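Local atomic coordinates of D-methionine-binding lipoprotein MetQ (Escherichia coli, PDB entry 4YAH), a protein that binds methionine as the substrate-binding lipoprotein of an ATP-driven D-methionine uptake system in Escherichia coli. Residues A[112-117]-A[198-203]; A[119-124]-A[216-221]. All blocks are in the same frame, centred on the assembly; numbering follows the deposited sequence.

Contact 1: A[112-117]-A[198-203]. With MET (methionine), chain B.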
loop_
_atom_site.group_PDB
_atom_site.type_symbol
_atom_site.label_atom_id
_atom_site.label_comp_id
_atom_site.label_asym_id
_atom_site.label_seq_id
_atom_site.Cartn_x
_atom_site.Cartn_y
_atom_site.Cartn_z
ATOM N N TYR A 112 3.215 5.221 -2.934
ATOM C CA TYR A 112 2.767 4.431 -4.082
ATOM C C TYR A 112 1.420 4.978 -4.527
ATOM O O TYR A 112 0.381 4.500 -4.075
ATOM C CB TYR A 112 2.640 2.960 -3.710
ATOM C CG TYR A 112 3.930 2.258 -3.379
ATOM C CD1 TYR A 112 4.863 1.981 -4.366
ATOM C CD2 TYR A 112 4.188 1.832 -2.090
ATOM C CE1 TYR A 112 6.037 1.302 -4.070
ATOM C CE2 TYR A 112 5.360 1.148 -1.781
ATOM C CZ TYR A 112 6.278 0.896 -2.781
ATOM O OH TYR A 112 7.432 0.222 -2.505
ATOM N N PRO A 113 1.427 6.022 -5.373
ATOM C CA PRO A 113 0.140 6.644 -5.708
ATOM C C PRO A 113 -0.808 5.614 -6.316
ATOM O O PRO A 113 -0.431 4.856 -7.203
ATOM C CB PRO A 113 0.527 7.750 -6.697
ATOM C CG PRO A 113 1.968 8.101 -6.313
ATOM C CD PRO A 113 2.557 6.733 -5.990
ATOM N N ILE A 114 -2.012 5.553 -5.775
ATOM C CA ILE A 114 -2.930 4.484 -6.114
ATOM C C ILE A 114 -3.720 4.852 -7.369
ATOM O O ILE A 114 -3.962 6.027 -7.643
ATOM C CB ILE A 114 -3.873 4.178 -4.941
ATOM C CG1 ILE A 114 -4.469 2.783 -5.082
ATOM C CG2 ILE A 114 -4.923 5.271 -4.768
ATOM C CD1 ILE A 114 -5.177 2.320 -3.811
ATOM N N ALA A 115 -4.107 3.830 -8.124
ATOM C CA ALA A 115 -4.781 4.045 -9.404
ATOM C C ALA A 115 -6.044 3.210 -9.537
ATOM O O ALA A 115 -6.244 2.226 -8.827
ATOM C CB ALA A 115 -3.836 3.743 -10.540
ATOM N N GLY A 116 -6.911 3.660 -10.438
ATOM C CA GLY A 116 -8.079 2.905 -10.863
ATOM C C GLY A 116 -7.756 2.168 -12.154
ATOM O O GLY A 116 -7.099 2.719 -13.039
ATOM N N TYR A 117 -8.197 0.919 -12.236
ATOM C CA TYR A 117 -7.892 0.030 -13.354
ATOM C C TYR A 117 -9.150 -0.628 -13.860
ATOM O O TYR A 117 -10.125 -0.745 -13.129
ATOM C CB TYR A 117 -6.911 -1.079 -12.954
ATOM C CG TYR A 117 -5.597 -0.621 -12.368
ATOM C CD1 TYR A 117 -4.490 -0.405 -13.172
ATOM C CD2 TYR A 117 -5.457 -0.413 -10.995
ATOM C CE1 TYR A 117 -3.274 0.004 -12.631
ATOM C CE2 TYR A 117 -4.252 -0.005 -10.442
ATOM C CZ TYR A 117 -3.164 0.203 -11.260
ATOM O OH TYR A 117 -1.953 0.604 -10.736
ATOM N N LEU A 198 -14.516 -1.383 -12.875
ATOM C CA LEU A 198 -13.473 -0.487 -12.425
ATOM C C LEU A 198 -13.039 -0.956 -11.045
ATOM O O LEU A 198 -13.875 -1.368 -10.248
ATOM C CB LEU A 198 -14.008 0.949 -12.392
ATOM C CG LEU A 198 -13.084 2.088 -11.984
ATOM C CD1 LEU A 198 -11.971 2.277 -12.995
ATOM C CD2 LEU A 198 -13.918 3.370 -11.855
ATOM N N ALA A 199 -11.735 -0.921 -10.791
ATOM C CA ALA A 199 -11.198 -1.260 -9.466
ATOM C C ALA A 199 -10.083 -0.303 -9.063
ATOM O O ALA A 199 -9.176 -0.034 -9.850
ATOM C CB ALA A 199 -10.675 -2.689 -9.444
ATOM N N VAL A 200 -10.136 0.172 -7.825
ATOM C CA VAL A 200 -9.037 0.944 -7.253
ATOM C C VAL A 200 -8.168 -0.051 -6.490
ATOM O O VAL A 200 -8.635 -0.683 -5.553
ATOM C CB VAL A 200 -9.529 2.065 -6.330
ATOM C CG1 VAL A 200 -8.361 2.821 -5.747
ATOM C CG2 VAL A 200 -10.412 3.022 -7.107
ATOM N N ILE A 201 -6.922 -0.190 -6.926
ATOM C CA ILE A 201 -6.062 -1.283 -6.482
ATOM C C ILE A 201 -4.726 -0.762 -5.977
ATOM O O ILE A 201 -4.034 -0.032 -6.680
ATOM C CB ILE A 201 -5.775 -2.290 -7.616
ATOM C CG1 ILE A 201 -7.070 -2.661 -8.341
ATOM C CG2 ILE A 201 -5.094 -3.524 -7.067
ATOM C CD1 ILE A 201 -6.913 -3.700 -9.468
ATOM N N ASN A 202 -4.353 -1.146 -4.758
ATOM C CA ASN A 202 -3.024 -0.825 -4.276
ATOM C C ASN A 202 -1.968 -1.335 -5.236
ATOM O O ASN A 202 -2.041 -2.450 -5.718
ATOM C CB ASN A 202 -2.761 -1.440 -2.896
ATOM C CG ASN A 202 -3.792 -1.038 -1.867
ATOM O OD1 ASN A 202 -4.829 -1.690 -1.724
ATOM N ND2 ASN A 202 -3.508 0.030 -1.126
ATOM N N THR A 203 -0.948 -0.531 -5.466
ATOM C CA THR A 203 0.107 -0.925 -6.376
ATOM C C THR A 203 0.799 -2.212 -5.935
ATOM O O THR A 203 1.285 -2.946 -6.788
ATOM C CB THR A 203 1.102 0.214 -6.529
ATOM O OG1 THR A 203 0.379 1.379 -6.938
ATOM C CG2 THR A 203 2.150 -0.106 -7.571
HETATM N N MET B . 1.600 -0.337 -0.299
HETATM C CA MET B . 0.230 0.040 0.051
HETATM C C MET B . -0.077 1.400 -0.530
HETATM O O MET B . 0.728 2.317 -0.337
HETATM C CB MET B . 0.043 0.069 1.571
HETATM C CG MET B . -1.395 0.267 2.026
HETATM S SD MET B . -1.599 0.309 3.819
HETATM C CE MET B . -1.389 -1.427 4.212
HETATM O OXT MET B . -1.134 1.587 -1.165
HETATM O O HOH W 1 -0.797 1.949 -3.842
HETATM O O HOH W 2 1.908 3.412 -7.295
HETATM O O HOH W 3 -2.162 1.270 -8.137
#

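Contact 2: A[119-124]-A[216-221]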
loop_
_atom_site.group_PDB
_atom_site.type_symbol
_atom_site.label_atom_id
_atom_site.label_comp_id
_atom_site.label_asym_id
_atom_site.label_seq_id
_atom_site.Cartn_x
_atom_site.Cartn_y
_atom_site.Cartn_z
ATOM N N LYS A 119 -10.465 -3.889 -16.915
ATOM C CA LYS A 119 -10.286 -4.748 -18.089
ATOM C C LYS A 119 -11.514 -4.657 -19.011
ATOM O O LYS A 119 -11.604 -5.379 -20.012
ATOM C CB LYS A 119 -10.001 -6.190 -17.651
ATOM C CG LYS A 119 -8.653 -6.315 -16.958
ATOM C CD LYS A 119 -8.341 -7.733 -16.467
ATOM C CE LYS A 119 -7.949 -8.631 -17.610
ATOM N NZ LYS A 119 -7.480 -9.930 -17.069
ATOM N N LYS A 120 -12.437 -3.750 -18.697
ATOM C CA LYS A 120 -13.666 -3.566 -19.493
ATOM C C LYS A 120 -13.759 -2.224 -20.216
ATOM O O LYS A 120 -14.390 -2.150 -21.278
ATOM C CB LYS A 120 -14.897 -3.741 -18.614
ATOM C CG LYS A 120 -14.987 -5.171 -18.070
ATOM C CD LYS A 120 -16.187 -5.376 -17.183
ATOM C CE LYS A 120 -16.252 -6.789 -16.660
ATOM N NZ LYS A 120 -15.036 -7.116 -15.874
ATOM N N ILE A 121 -13.150 -1.186 -19.648
ATOM C CA ILE A 121 -13.182 0.171 -20.198
ATOM C C ILE A 121 -11.791 0.800 -20.195
ATOM O O ILE A 121 -10.903 0.373 -19.449
ATOM C CB ILE A 121 -14.156 1.083 -19.415
ATOM C CG1 ILE A 121 -13.668 1.364 -17.981
ATOM C CG2 ILE A 121 -15.539 0.470 -19.402
ATOM C CD1 ILE A 121 -14.534 2.339 -17.204
ATOM N N LYS A 122 -11.612 1.814 -21.039
ATOM C CA LYS A 122 -10.347 2.529 -21.147
ATOM C C LYS A 122 -10.474 3.955 -20.623
ATOM O O LYS A 122 -9.481 4.639 -20.433
ATOM C CB LYS A 122 -9.866 2.558 -22.598
ATOM C CG LYS A 122 -9.036 1.342 -23.024
ATOM C CD LYS A 122 -9.678 0.564 -24.166
ATOM C CE LYS A 122 -9.926 1.423 -25.406
ATOM N NZ LYS A 122 -10.310 0.607 -26.601
ATOM N N SER A 123 -11.709 4.396 -20.413
ATOM C CA SER A 123 -11.972 5.775 -20.019
ATOM C C SER A 123 -13.264 5.866 -19.234
ATOM O O SER A 123 -14.165 5.033 -19.409
ATOM C CB SER A 123 -12.054 6.667 -21.265
ATOM O OG SER A 123 -12.972 7.720 -21.076
ATOM N N LEU A 124 -13.386 6.899 -18.410
ATOM C CA LEU A 124 -14.607 7.094 -17.645
ATOM C C LEU A 124 -15.775 7.434 -18.567
ATOM O O LEU A 124 -16.926 7.295 -18.170
ATOM C CB LEU A 124 -14.426 8.181 -16.587
ATOM C CG LEU A 124 -13.417 7.804 -15.488
ATOM C CD1 LEU A 124 -13.319 8.898 -14.436
ATOM C CD2 LEU A 124 -13.753 6.446 -14.841
ATOM N N ASP A 216 -1.156 1.595 -17.001
ATOM C CA ASP A 216 -2.468 0.960 -17.059
ATOM C C ASP A 216 -3.564 1.724 -16.338
ATOM O O ASP A 216 -4.756 1.456 -16.542
ATOM C CB ASP A 216 -2.349 -0.447 -16.492
ATOM C CG ASP A 216 -1.251 -1.234 -17.160
ATOM O OD1 ASP A 216 -1.466 -1.663 -18.322
ATOM O OD2 ASP A 216 -0.175 -1.403 -16.544
ATOM N N GLY A 217 -3.180 2.707 -15.528
ATOM C CA GLY A 217 -4.150 3.457 -14.758
ATOM C C GLY A 217 -5.051 4.320 -15.616
ATOM O O GLY A 217 -4.590 5.016 -16.510
ATOM N N ILE A 218 -6.348 4.248 -15.356
ATOM C CA ILE A 218 -7.301 5.166 -15.966
ATOM C C ILE A 218 -7.262 6.526 -15.267
ATOM O O ILE A 218 -7.515 7.562 -15.874
ATOM C CB ILE A 218 -8.697 4.601 -15.898
ATOM C CG1 ILE A 218 -8.759 3.279 -16.672
ATOM C CG2 ILE A 218 -9.710 5.588 -16.473
ATOM C CD1 ILE A 218 -10.064 2.587 -16.534
ATOM N N PHE A 219 -6.979 6.505 -13.971
ATOM C CA PHE A 219 -6.762 7.723 -13.206
ATOM C C PHE A 219 -5.875 7.331 -12.046
ATOM O O PHE A 219 -5.842 6.162 -11.679
ATOM C CB PHE A 219 -8.068 8.351 -12.722
ATOM C CG PHE A 219 -8.996 7.394 -12.032
ATOM C CD1 PHE A 219 -10.059 6.818 -12.712
ATOM C CD2 PHE A 219 -8.804 7.063 -10.700
ATOM C CE1 PHE A 219 -10.914 5.938 -12.070
ATOM C CE2 PHE A 219 -9.655 6.190 -10.060
ATOM C CZ PHE A 219 -10.716 5.633 -10.739
ATOM N N VAL A 220 -5.160 8.313 -11.517
ATOM C CA VAL A 220 -4.135 8.083 -10.508
ATOM C C VAL A 220 -4.168 9.212 -9.492
ATOM O O VAL A 220 -4.351 10.379 -9.830
ATOM C CB VAL A 220 -2.725 8.003 -11.139
ATOM C CG1 VAL A 220 -1.699 7.532 -10.096
ATOM C CG2 VAL A 220 -2.737 7.093 -12.335
ATOM N N GLU A 221 -4.032 8.824 -8.239
ATOM C CA GLU A 221 -3.835 9.722 -7.115
ATOM C C GLU A 221 -2.626 10.642 -7.307
ATOM O O GLU A 221 -1.646 10.220 -7.926
ATOM C CB GLU A 221 -3.667 8.844 -5.883
ATOM C CG GLU A 221 -3.692 9.503 -4.531
ATOM C CD GLU A 221 -3.479 8.449 -3.444
ATOM O OE1 GLU A 221 -2.422 7.776 -3.485
ATOM O OE2 GLU A 221 -4.378 8.269 -2.590
#

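Contact 1: A[112-117]-A[198-203]
The Tyr117 ring lies obliquely against Ile201, its CD2 3.8 Å from CG1 of that residue, and the Ile201 carbonyl oxygen sits at the ring edge, in the ring plane. Water 3 is in the same plane, 2.7 Å from Tyr117 OH; it also accepts from Ala115 N and donates to Ile201 O and Thr203 OG1, so four protein groups surround it. The second flat group, the Asn202 amide, turns its ND2 to the bound methionine, donating to OXT at 2.8 Å in a nearly straight bond (167°). Water 1 donates to the same OXT and to Tyr112 O and accepts from Thr203 N, tying both segments to the ligand carboxylate. The Tyr112 ring approaches the methionine amino group obliquely, with CD2 3.8 Å from N.

Ile114 lies against strand 196-201 and Asn202. Its CG1 is turned away from its own backbone N (chi1 -160°), which brings it 3.3 Å from Ile201 O. CD1 is 3.8 Å from Val200 CG1, the side chains crossing at about a right angle, and 3.9 Å from Asn202 ND2. Cutting Ile114 back to alanine is likely to open a gap beside Val200 and remove the contact beside Asn202 ND2.

The backbones pair antiparallel: Tyr117 N donates to Ala199 O (2.7 Å) and Ala199 N to Tyr117 O, with Gly116 and Val200 the intervening non-hydrogen-bonded pair. As in type 2 periplasmic binding proteins, strand 196-201 of one lobe's sheet runs into the ligand pocket at Asn202, right before helix 203-206. Strand 132-136 flanks it on its other side, and strand 219-220 flanks strand 115-117. Helix 139-151 covers Ile114 and Val200, while helix 187-190 meets Ala199 and Ile201 and helix 213-216 meets Ala115 and Tyr117.

Contact 2: A[119-124]-A[216-221]
Ile218 meets Ile121 and Leu124 in a small apolar contact at the protein surface, where the loop following strand 115-117 packs against Ile218 and Phe219 as the chain enters an outer strand of the sheet. The evidence is its composition and size: no hydrogen bond crosses it, and the two segments bury only 205 Å² between them. Ile218 contributes the largest share, 82 Å², its side chain directed at the loop. Its CD1 meets both backbone and side chain of Ile121, 3.8 Å from the carbonyl O and 4.1 Å from CG1, and the two isoleucine side chains cross at about a right angle. Ile121 reaches it by holding CG1 between its own backbone N and carbonyl carbon (chi1 68°).

In the fold, which is the two-lobed one of type 2 periplasmic binding proteins, the short, weakly bonded strand 219-220 is an outermost strand of one five-stranded sheet within this chain. Its neighbour is strand 115-117, and the loop holding 119-124 runs on from there to strand 132-136. The loop lies beside this outer strand, and Leu198 of strand 196-201 also touches Ile218 and Phe219.

Leu124 completes the contact: CG lies 4.4 Å from Ile218 CG2, and its CD2 methyl comes to the edge of the Phe219 ring, near its plane, 4.0 Å from CE1. The same ring rests on Leu148 and Leu149 of helix 139-151, whereas Ser123 OG accepts a hydrogen bond from Asp125 N within the loop.

How the contacts relate
The contacts are built on the same five-stranded sheet, their centres 9 Å apart, because strand 115-117 pairs with strand 196-201 in contact 1 and neighbours strand 219-220 of contact 2. Two probable backbone hydrogen bonds join them, from Glu221 N to Ile114 O and from Ile218 N to Gly116 O, each 2.9 Å long. They differ in their distance from the methionine: contact 1 supplies Tyr112 and Asn202 of the pocket, whereas the Phe219 side chain of contact 2 is about 13 Å from the ligand. Glu221 forms an indirect connection, since its OE1 accepts from Ile114 N and forms a salt bridge with Arg144, which itself hydrogen-bonds the methionine.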